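Local coordinates for protein possible glutathione S-transferase (Rhodopseudomonas palustris, PDB 3M8N) that probably acts as a glutathione transferase, joining glutathione to electrophilic substrates, at residues K5-Q10 with L57-P62. Sequence-based numbering, arbitrary orientation.
Sequences KLYSMQ and LLETAP
Lys5, Leu6 and Tyr7 pair with Glu59, Leu58 and Leu57 as neighbouring antiparallel strands, their axes 4.9 Å apart with N-to-C directions at 163°. This is the central pairing of the thioredoxin-like sheet in the N-terminal domain of a glutathione S-transferase: strand 29-33 flanks 4-8 on its other edge, and strand 65-67 flanks 57-59. Tyr7 and Leu57 form a hydrogen-bonded pair, Tyr7 N to Leu57 O at 3.0 Å and Leu57 N to Tyr7 O at 3.1 Å; Glu59 N adds a bond to Lys5 O. Leu57 O also receives a CA-H contact from Leu6. On the face of Leu6 and Leu58, the methyls Leu6 CD1 and Leu58 CD1 meet at 4.2 Å, Leu6 packing on helix 13-24 and Leu58 on helix 69-77. The other face carries Lys5, Tyr7, Leu57 and Glu59. Lys5 and Glu59 run side by side; with CG anti to the backbone N (chi1 -157°) and a bend at chi3, the lysine makes a salt bridge from NZ to Glu59 OE2 at 3.4 Å. An alanine in place of Lys5 would probably leave that carboxylate without its charged mate in this pair. The Tyr7 ring is nearly coplanar with the Glu59 carboxylate (18°), while its hydroxyl hydrogen-bonds to Lys49. Leu57 O lies at the ring's edge, in plane, 3.7 Å from Tyr7 CD2.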
# COMPACT_ATOMS: atom_id res chain seq x y z
N LYS A 5 -3.98 17.26 -13.70
CA LYS A 5 -3.15 18.14 -12.92
C LYS A 5 -2.51 17.32 -11.82
O LYS A 5 -3.23 16.70 -11.06
CB LYS A 5 -3.98 19.26 -12.32
CG LYS A 5 -3.15 20.47 -11.98
CD LYS A 5 -3.90 21.52 -11.20
CE LYS A 5 -5.06 22.04 -11.93
NZ LYS A 5 -5.45 23.37 -11.37
N LEU A 6 -1.18 17.31 -11.74
CA LEU A 6 -0.46 16.73 -10.65
C LEU A 6 0.25 17.74 -9.74
O LEU A 6 1.12 18.50 -10.15
CB LEU A 6 0.56 15.72 -11.18
CG LEU A 6 1.39 14.83 -10.24
CD1 LEU A 6 0.51 13.73 -9.57
CD2 LEU A 6 2.59 14.21 -10.98
N TYR A 7 -0.09 17.67 -8.46
CA TYR A 7 0.64 18.39 -7.45
C TYR A 7 1.75 17.48 -7.00
O TYR A 7 1.50 16.34 -6.60
CB TYR A 7 -0.26 18.76 -6.28
CG TYR A 7 -1.41 19.70 -6.64
CD1 TYR A 7 -1.34 21.06 -6.37
CD2 TYR A 7 -2.59 19.20 -7.24
CE1 TYR A 7 -2.39 21.90 -6.69
CE2 TYR A 7 -3.63 20.01 -7.55
CZ TYR A 7 -3.53 21.36 -7.29
OH TYR A 7 -4.60 22.16 -7.62
N SER A 8 2.97 17.98 -7.11
CA SER A 8 4.16 17.15 -7.11
C SER A 8 5.31 17.81 -6.41
O SER A 8 5.52 18.97 -6.53
CB SER A 8 4.54 16.77 -8.57
OG SER A 8 5.76 16.11 -8.68
N MSE A 9 6.08 17.05 -5.68
CA MSE A 9 7.35 17.52 -5.24
C MSE A 9 8.46 16.86 -6.04
O MSE A 9 8.52 15.67 -6.18
CB MSE A 9 7.50 17.20 -3.78
CG MSE A 9 8.65 17.90 -3.13
SE MSE A 9 8.75 17.43 -1.24
CE MSE A 9 10.66 17.17 -1.14
N GLN A 10 9.36 17.68 -6.54
CA GLN A 10 10.41 17.25 -7.49
C GLN A 10 11.32 16.17 -6.89
O GLN A 10 11.54 15.15 -7.50
CB GLN A 10 11.16 18.49 -8.02
CG GLN A 10 12.15 18.28 -9.14
CD GLN A 10 11.51 17.78 -10.45
OE1 GLN A 10 10.41 18.16 -10.81
NE2 GLN A 10 12.17 16.88 -11.10
N LEU A 57 -0.80 14.57 -5.49
CA LEU A 57 -2.23 14.58 -5.58
C LEU A 57 -2.58 14.71 -7.03
O LEU A 57 -2.04 15.56 -7.72
CB LEU A 57 -2.78 15.77 -4.83
CG LEU A 57 -4.19 15.74 -4.24
CD1 LEU A 57 -4.35 14.64 -3.23
CD2 LEU A 57 -4.39 17.06 -3.56
N LEU A 58 -3.48 13.85 -7.48
CA LEU A 58 -3.95 13.89 -8.84
C LEU A 58 -5.37 14.39 -8.91
O LEU A 58 -6.26 13.72 -8.49
CB LEU A 58 -3.93 12.49 -9.45
CG LEU A 58 -4.22 12.33 -10.93
CD1 LEU A 58 -3.08 12.91 -11.62
CD2 LEU A 58 -4.41 10.86 -11.30
N GLU A 59 -5.58 15.58 -9.47
CA GLU A 59 -6.94 16.05 -9.83
C GLU A 59 -7.48 15.33 -11.01
O GLU A 59 -6.96 15.48 -12.13
CB GLU A 59 -6.92 17.48 -10.33
CG GLU A 59 -7.09 18.55 -9.31
CD GLU A 59 -7.75 19.81 -9.86
OE1 GLU A 59 -8.91 19.70 -10.35
OE2 GLU A 59 -7.12 20.90 -9.74
N THR A 60 -8.52 14.57 -10.78
CA THR A 60 -9.35 14.07 -11.86
C THR A 60 -10.36 15.10 -12.47
O THR A 60 -10.06 15.92 -13.38
CB THR A 60 -10.22 13.04 -11.30
OG1 THR A 60 -9.39 12.03 -10.71
CG2 THR A 60 -11.11 12.51 -12.42
N ALA A 61 -11.57 15.00 -11.93
CA ALA A 61 -12.65 15.97 -12.10
C ALA A 61 -12.21 17.32 -11.52
O ALA A 61 -11.23 17.37 -10.80
CB ALA A 61 -13.89 15.42 -11.35
N PRO A 62 -12.92 18.43 -11.82
CA PRO A 62 -12.54 19.67 -11.08
C PRO A 62 -12.95 19.55 -9.62
O PRO A 62 -14.05 19.10 -9.34
CB PRO A 62 -13.33 20.76 -11.80
CG PRO A 62 -13.63 20.15 -13.15
CD PRO A 62 -13.90 18.72 -12.87